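Local atomic coordinates of hemagglutinin (Pseudomonas aeruginosa, PDB entry 6D7Y), a protein that forms the toxic C-terminal tip of the contact-dependent growth inhibition protein CdiA and is bound by an immunity protein. Residues Glu74-Leu77 / Val83-Asn86; Gly19-Lys24 / Gly89-Phe94; Thr64-Glu67 / Thr71-Glu74. One frame throughout, in Å; residues are numbered along the deposited sequence.

Interaction 1. Residues Glu74-Leu77 / Val83-Asn86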
loop_
_atom_site.group_PDB
_atom_site.type_symbol
_atom_site.label_atom_id
_atom_site.label_comp_id
_atom_site.label_asym_id
_atom_site.label_seq_id
_atom_site.Cartn_x
_atom_site.Cartn_y
_atom_site.Cartn_z
ATOM N N GLU A 74 0.526 9.765 -5.359
ATOM C CA GLU A 74 -0.232 8.567 -5.649
ATOM C C GLU A 74 0.070 7.951 -6.991
ATOM O O GLU A 74 0.133 8.655 -7.985
ATOM C CB GLU A 74 -1.730 8.925 -5.617
ATOM C CG GLU A 74 -2.186 9.428 -4.259
ATOM C CD GLU A 74 -3.643 9.796 -4.180
ATOM O OE1 GLU A 74 -4.371 9.702 -5.198
ATOM O OE2 GLU A 74 -4.061 10.225 -3.085
ATOM N N LYS A 75 0.295 6.646 -6.992
ATOM C CA LYS A 75 0.497 5.884 -8.220
ATOM C C LYS A 75 -0.610 4.825 -8.234
ATOM O O LYS A 75 -0.673 4.007 -7.316
ATOM C CB LYS A 75 1.849 5.231 -8.254
ATOM C CG LYS A 75 2.108 4.469 -9.536
ATOM C CD LYS A 75 3.509 3.944 -9.613
ATOM C CE LYS A 75 3.738 3.217 -10.934
ATOM N NZ LYS A 75 5.162 2.823 -11.057
ATOM N N ARG A 76 -1.474 4.855 -9.255
ATOM C CA ARG A 76 -2.548 3.876 -9.396
ATOM C C ARG A 76 -2.334 3.102 -10.692
ATOM O O ARG A 76 -2.140 3.703 -11.751
ATOM C CB ARG A 76 -3.917 4.543 -9.441
ATOM C CG ARG A 76 -4.305 5.318 -8.208
ATOM C CD ARG A 76 -5.729 5.810 -8.365
ATOM N NE ARG A 76 -6.260 6.508 -7.203
ATOM C CZ ARG A 76 -7.027 5.962 -6.252
ATOM N NH1 ARG A 76 -7.322 4.653 -6.271
ATOM N NH2 ARG A 76 -7.485 6.734 -5.255
ATOM N N LEU A 77 -2.342 1.774 -10.585
ATOM C CA LEU A 77 -2.112 0.918 -11.725
ATOM C C LEU A 77 -3.391 0.580 -12.410
ATOM O O LEU A 77 -4.456 0.603 -11.821
ATOM C CB LEU A 77 -1.440 -0.386 -11.293
ATOM C CG LEU A 77 -0.094 -0.269 -10.572
ATOM C CD1 LEU A 77 0.494 -1.661 -10.455
ATOM C CD2 LEU A 77 0.892 0.622 -11.310
ATOM N N VAL A 83 -0.523 2.841 -4.663
ATOM C CA VAL A 83 0.196 3.238 -3.418
ATOM C C VAL A 83 0.071 4.737 -3.229
ATOM O O VAL A 83 0.127 5.512 -4.193
ATOM C CB VAL A 83 1.681 2.858 -3.487
ATOM C CG1 VAL A 83 2.481 3.501 -2.355
ATOM C CG2 VAL A 83 1.827 1.345 -3.424
ATOM N N ARG A 84 -0.126 5.132 -1.967
ATOM C CA ARG A 84 -0.230 6.506 -1.577
ATOM C C ARG A 84 0.901 6.759 -0.595
ATOM O O ARG A 84 1.094 5.997 0.352
ATOM C CB ARG A 84 -1.567 6.788 -0.904
ATOM C CG ARG A 84 -1.733 8.183 -0.311
ATOM C CD ARG A 84 -3.138 8.360 0.253
ATOM N NE ARG A 84 -4.116 8.593 -0.816
ATOM C CZ ARG A 84 -5.435 8.417 -0.714
ATOM N NH1 ARG A 84 -5.960 7.862 0.367
ATOM N NH2 ARG A 84 -6.224 8.692 -1.773
ATOM N N LEU A 85 1.652 7.804 -0.885
ATOM C CA LEU A 85 2.748 8.251 -0.061
ATOM C C LEU A 85 2.459 9.652 0.457
ATOM O O LEU A 85 1.772 10.457 -0.187
ATOM C CB LEU A 85 4.020 8.345 -0.893
ATOM C CG LEU A 85 4.534 7.127 -1.645
ATOM C CD1 LEU A 85 5.841 7.484 -2.350
ATOM C CD2 LEU A 85 4.726 5.935 -0.723
ATOM N N ASN A 86 2.972 9.946 1.645
ATOM C CA ASN A 86 2.925 11.304 2.130
ATOM C C ASN A 86 3.895 12.114 1.276
ATOM O O ASN A 86 4.770 11.555 0.574
ATOM C CB ASN A 86 3.362 11.339 3.607
ATOM C CG ASN A 86 2.373 10.642 4.493
ATOM O OD1 ASN A 86 1.190 11.006 4.518
ATOM N ND2 ASN A 86 2.831 9.658 5.231
#
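Glu74 reaches Arg84 with CG anti to its carbonyl carbon (chi1 -62°) and a chain that runs straight out to the carboxylate. Arg84 is bent at chi3 (-77°), which turns its guanidinium edge toward the acid. The grip is side-on and falls on a single oxygen. Arg84 NE is 2.8 Å from Glu74 OE2, and Arg84 NH2 is 3.0 Å from Glu74 OE2. OE2 lies near the guanidinium plane, yet both nitrogens reach it from one face of the carboxylate, well above its plane. Both bonds of this salt bridge are bent. Arg76 NH2 comes within 4.2 Å of Arg84 NH2, a like-charge approach that the acid probably offsets. Arg76 NH1 bonds Asp96 O.

In the backbone, Glu74 and Arg84 form a non-hydrogen-bonded antiparallel pair. Lys75 and Val83 form the hydrogen-bonded one: Lys75 N to Val83 O is 3.0 Å, and Val83 N to Lys75 O is 2.9 Å. Their side chains take the other face. Lys75 NZ bonds Ile54 O in the last turn of helix 40-56 and Ala57 O just beyond it, and Val83 packs on Phe51 and Ile54. The hairpin fills the middle of the sheet, between strands 62-65 and 91-95.

Interaction 2. Residues Gly19-Lys24 / Gly89-Phe94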
loop_
_atom_site.group_PDB
_atom_site.type_symbol
_atom_site.label_atom_id
_atom_site.label_comp_id
_atom_site.label_asym_id
_atom_site.label_seq_id
_atom_site.Cartn_x
_atom_site.Cartn_y
_atom_site.Cartn_z
ATOM N N GLY A 19 1.695 -4.175 6.341
ATOM C CA GLY A 19 1.051 -5.482 6.449
ATOM C C GLY A 19 -0.429 -5.293 6.771
ATOM O O GLY A 19 -1.294 -5.922 6.155
ATOM N N HIS A 20 -0.730 -4.414 7.728
ATOM C CA HIS A 20 -2.134 -4.128 8.064
ATOM C C HIS A 20 -2.880 -3.522 6.850
ATOM O O HIS A 20 -4.067 -3.808 6.601
ATOM C CB HIS A 20 -2.244 -3.195 9.274
ATOM C CG HIS A 20 -1.949 -3.856 10.591
ATOM N ND1 HIS A 20 -2.834 -4.719 11.198
ATOM C CD2 HIS A 20 -0.906 -3.726 11.446
ATOM C CE1 HIS A 20 -2.330 -5.116 12.354
ATOM N NE2 HIS A 20 -1.161 -4.528 12.525
ATOM N N ALA A 21 -2.198 -2.656 6.124
ATOM C CA ALA A 21 -2.815 -2.037 4.946
ATOM C C ALA A 21 -3.204 -3.099 3.924
ATOM O O ALA A 21 -4.311 -3.048 3.360
ATOM C CB ALA A 21 -1.878 -1.014 4.333
ATOM N N LEU A 22 -2.312 -4.055 3.670
ATOM C CA LEU A 22 -2.650 -5.125 2.704
ATOM C C LEU A 22 -3.820 -5.930 3.251
ATOM O O LEU A 22 -4.767 -6.238 2.518
ATOM C CB LEU A 22 -1.468 -6.064 2.422
ATOM C CG LEU A 22 -1.765 -7.238 1.467
ATOM C CD1 LEU A 22 -2.295 -6.763 0.128
ATOM C CD2 LEU A 22 -0.537 -8.149 1.306
ATOM N N SER A 23 -3.753 -6.254 4.546
ATOM C CA SER A 23 -4.810 -7.035 5.188
ATOM C C SER A 23 -6.211 -6.475 4.968
ATOM O O SER A 23 -7.132 -7.213 4.632
ATOM C CB SER A 23 -4.568 -7.161 6.688
ATOM O OG SER A 23 -5.635 -7.860 7.280
ATOM N N LYS A 24 -6.371 -5.174 5.145
ATOM C CA LYS A 24 -7.685 -4.527 4.964
ATOM C C LYS A 24 -8.076 -4.479 3.496
ATOM O O LYS A 24 -9.225 -4.751 3.143
ATOM C CB LYS A 24 -7.635 -3.118 5.515
ATOM C CG LYS A 24 -7.350 -3.077 7.004
ATOM C CD LYS A 24 -6.947 -1.684 7.447
ATOM C CE LYS A 24 -6.407 -1.709 8.867
ATOM N NZ LYS A 24 -5.896 -0.367 9.274
ATOM N N GLY A 89 7.559 11.308 1.144
ATOM C CA GLY A 89 7.933 9.994 0.607
ATOM C C GLY A 89 7.636 8.805 1.517
ATOM O O GLY A 89 7.901 7.664 1.146
ATOM N N THR A 90 7.150 9.053 2.732
ATOM C CA THR A 90 6.820 7.942 3.618
ATOM C C THR A 90 5.525 7.270 3.174
ATOM O O THR A 90 4.634 7.909 2.621
ATOM C CB THR A 90 6.697 8.349 5.097
ATOM O OG1 THR A 90 5.692 9.357 5.271
ATOM C CG2 THR A 90 8.049 8.830 5.653
ATOM N N PHE A 91 5.435 5.970 3.454
ATOM C CA PHE A 91 4.253 5.201 3.111
ATOM C C PHE A 91 3.015 5.675 3.874
ATOM O O PHE A 91 3.070 5.850 5.086
ATOM C CB PHE A 91 4.483 3.726 3.407
ATOM C CG PHE A 91 3.317 2.862 3.078
ATOM C CD1 PHE A 91 3.089 2.460 1.772
ATOM C CD2 PHE A 91 2.419 2.463 4.077
ATOM C CE1 PHE A 91 2.011 1.669 1.470
ATOM C CE2 PHE A 91 1.341 1.679 3.769
ATOM C CZ PHE A 91 1.141 1.272 2.459
ATOM N N LYS A 92 1.914 5.898 3.159
ATOM C CA LYS A 92 0.637 6.283 3.789
ATOM C C LYS A 92 -0.306 5.075 3.754
ATOM O O LYS A 92 -0.895 4.692 4.774
ATOM C CB LYS A 92 0.001 7.489 3.087
ATOM C CG LYS A 92 -1.424 7.824 3.521
ATOM C CD LYS A 92 -1.482 8.214 4.963
ATOM C CE LYS A 92 -2.859 8.762 5.332
ATOM N NZ LYS A 92 -2.773 9.267 6.726
ATOM N N GLY A 93 -0.476 4.491 2.575
ATOM C CA GLY A 93 -1.349 3.349 2.470
ATOM C C GLY A 93 -1.483 2.829 1.054
ATOM O O GLY A 93 -0.918 3.377 0.111
ATOM N N PHE A 94 -2.194 1.719 0.939
ATOM C CA PHE A 94 -2.550 1.196 -0.373
ATOM C C PHE A 94 -3.854 1.881 -0.767
ATOM O O PHE A 94 -4.614 2.324 0.081
ATOM C CB PHE A 94 -2.718 -0.327 -0.332
ATOM C CG PHE A 94 -1.424 -1.085 -0.184
ATOM C CD1 PHE A 94 -0.433 -0.987 -1.153
ATOM C CD2 PHE A 94 -1.237 -1.980 0.855
ATOM C CE1 PHE A 94 0.755 -1.697 -1.041
ATOM C CE2 PHE A 94 -0.062 -2.694 0.964
ATOM C CZ PHE A 94 0.934 -2.566 0.011
#
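Helix 17-28 packs against strand 91-95, one edge of the four-stranded sheet, and Ala21 and Leu22 meet Phe91 and Phe94 there. The helix and strand segments run almost in the same direction, 19° apart, with their axes 7.8 Å from each other at closest approach. Such a short distance fits the small side chain that points from the helix. Ala21 CB lies 3.7 Å from Phe94 CD2 and approaches that ring obliquely. It also sits at the edge of the Phe91 ring, 4.2 Å from Phe91 CZ. The edge of the Phe94 ring is turned to the helix backbone, with Leu22 N near its plane and 3.7 Å from Phe94 CD2. Leu22 CB adds a contact of 3.9 Å with Phe94 CE2.

A helical N-terminal part followed by an antiparallel sheet in simple strand order is consistent with the BECR fold of many toxin nucleases. A classic beta bulge interrupts the strand here: Lys92 and Gly93 both face Arg84 of strand 82-86. Phe91 and Phe94, placed before and after the bulge, both point to the helix. The two rings also touch. Phe91 CZ stands 4.2 Å above the plane of Phe94, over the ring centre. Gly93 N lies 3.5 Å above the plane of the Phe91 ring, displaced toward its rim. CG of Phe94 is anti to the carbonyl carbon (chi1 -72°), which brings the ring in beside Ala21. Trp33 meets Phe94 as well, and Leu22 packs on Ala47 and His50 of helix 40-56.

Interaction 3. Residues Thr64-Glu67 / Thr71-Glu74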
loop_
_atom_site.group_PDB
_atom_site.type_symbol
_atom_site.label_atom_id
_atom_site.label_comp_id
_atom_site.label_asym_id
_atom_site.label_seq_id
_atom_site.Cartn_x
_atom_site.Cartn_y
_atom_site.Cartn_z
ATOM N N THR A 64 -1.507 14.577 -5.613
ATOM C CA THR A 64 -2.953 14.593 -5.684
ATOM C C THR A 64 -3.544 15.138 -4.393
ATOM O O THR A 64 -3.272 14.585 -3.318
ATOM C CB THR A 64 -3.470 13.138 -5.890
ATOM O OG1 THR A 64 -2.830 12.539 -7.036
ATOM C CG2 THR A 64 -4.974 13.103 -6.093
HETATM N N MSE A 65 -4.355 16.195 -4.494
HETATM C CA MSE A 65 -4.977 16.813 -3.315
HETATM C C MSE A 65 -6.406 16.385 -3.210
HETATM O O MSE A 65 -7.122 16.314 -4.206
HETATM C CB MSE A 65 -4.900 18.363 -3.358
HETATM C CG MSE A 65 -5.193 19.007 -1.994
HETATM SE SE MSE A 65 -5.256 20.977 -2.190
HETATM C CE MSE A 65 -3.604 21.409 -1.200
ATOM N N ASN A 66 -6.859 16.113 -1.989
ATOM C CA ASN A 66 -8.246 15.707 -1.788
ATOM C C ASN A 66 -9.109 16.893 -1.355
ATOM O O ASN A 66 -8.621 18.022 -1.246
ATOM C CB ASN A 66 -8.345 14.527 -0.823
ATOM C CG ASN A 66 -7.913 14.874 0.583
ATOM O OD1 ASN A 66 -8.042 16.016 1.019
ATOM N ND2 ASN A 66 -7.436 13.864 1.318
ATOM N N GLU A 67 -10.385 16.633 -1.115
ATOM C CA GLU A 67 -11.327 17.686 -0.723
ATOM C C GLU A 67 -11.024 18.382 0.600
ATOM O O GLU A 67 -11.497 19.479 0.813
ATOM C CB GLU A 67 -12.768 17.140 -0.683
ATOM C CG GLU A 67 -13.362 16.735 -2.028
ATOM C CD GLU A 67 -13.784 17.910 -2.909
ATOM O OE1 GLU A 67 -13.367 19.066 -2.657
ATOM O OE2 GLU A 67 -14.555 17.669 -3.866
ATOM N N THR A 71 -2.561 16.681 0.605
ATOM C CA THR A 71 -1.900 16.250 -0.650
ATOM C C THR A 71 -1.009 15.039 -0.436
ATOM O O THR A 71 -0.285 14.952 0.547
ATOM C CB THR A 71 -1.062 17.400 -1.254
ATOM O OG1 THR A 71 -1.875 18.563 -1.365
ATOM C CG2 THR A 71 -0.537 17.051 -2.632
ATOM N N PHE A 72 -1.079 14.096 -1.369
ATOM C CA PHE A 72 -0.294 12.887 -1.312
ATOM C C PHE A 72 0.330 12.606 -2.670
ATOM O O PHE A 72 -0.100 13.173 -3.677
ATOM C CB PHE A 72 -1.166 11.671 -0.985
ATOM C CG PHE A 72 -1.890 11.728 0.333
ATOM C CD1 PHE A 72 -1.223 11.498 1.506
ATOM C CD2 PHE A 72 -3.258 11.936 0.379
ATOM C CE1 PHE A 72 -1.889 11.526 2.709
ATOM C CE2 PHE A 72 -3.932 11.956 1.572
ATOM C CZ PHE A 72 -3.246 11.758 2.745
ATOM N N LEU A 73 1.315 11.705 -2.699
ATOM C CA LEU A 73 1.887 11.239 -3.971
ATOM C C LEU A 73 1.197 9.909 -4.216
ATOM O O LEU A 73 1.314 8.994 -3.400
ATOM C CB LEU A 73 3.398 11.083 -3.908
ATOM C CG LEU A 73 4.172 12.313 -3.463
ATOM C CD1 LEU A 73 5.641 11.968 -3.311
ATOM C CD2 LEU A 73 3.975 13.491 -4.411
ATOM N N GLU A 74 0.526 9.765 -5.359
ATOM C CA GLU A 74 -0.232 8.567 -5.649
ATOM C C GLU A 74 0.070 7.951 -6.991
ATOM O O GLU A 74 0.133 8.655 -7.985
ATOM C CB GLU A 74 -1.730 8.925 -5.617
ATOM C CG GLU A 74 -2.186 9.428 -4.259
ATOM C CD GLU A 74 -3.643 9.796 -4.180
ATOM O OE1 GLU A 74 -4.371 9.702 -5.198
ATOM O OE2 GLU A 74 -4.061 10.225 -3.085
HETATM O O HOH W 1 -5.485 12.532 -2.448
#
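Thr64 and Phe72 hold the close part of this hairpin as a hydrogen-bonded antiparallel pair. Thr64 N donates to Phe72 O at 2.8 Å. In return, Phe72 N donates to Thr64 O at 3.0 Å, but from a direction tilted out of the carbonyl plane. Thr71 CA adds a CA-H...O contact to the same Thr64 O.

On the face of Thr64 and Phe72, the Thr64 side chain crosses that of Glu74 at about a right angle. Its methyl CG2 is anti to the backbone N (chi1 -54° to OG1) and lies 3.6 Å from Glu74 OE1. Thr64 OG1 is bonded to Arg62 O, so it has its partner within its own strand.

The side toward the turn is looser and more exposed. Met65, present as selenomethionine, pairs with Thr71 without backbone hydrogen bonds. On their face, its bent chain brings Met65 CE within 3.3 Å of Thr71 OG1. Asn66 touches Phe72 only lightly: Asn66 ND2 is 4.0 Å from Phe72 CE2, at the ring edge. Asn66 OD1 works inside the turn, where it accepts from Lys68 N and Ile70 N.

One water bridges the strands on the Thr64 side. It donates to Thr64 O at 3.1 Å and to Glu74 OE2 at 2.8 Å, and lies at the edge of the Phe72 ring. OE2 thus accepts from this water as well as from Arg84. A strand carbonyl and the carboxylate are tied through one water, which would restrain rotation of the carboxylate.

How the interactions relate
The three contacts involve one four-stranded antiparallel sheet, ordered as in the chain: 62-65, 71-76, 82-86, 91-95. Interaction 3 joins the first two strands and interaction 1 the middle two. They share Glu74, and their centres are 9 Å apart. Interaction 2 lies at the other end, where strand 91-95 meets helix 17-28. Its centre is 10 Å from that of interaction 1 and 16 Å from that of interaction 3. Along the chain, interactions 1 and 3 fall inside the long loop closed by interaction 2. Local hairpins thus build the sheet, and the long-range contact joins its last strand to the N-terminal helical part of the toxin domain.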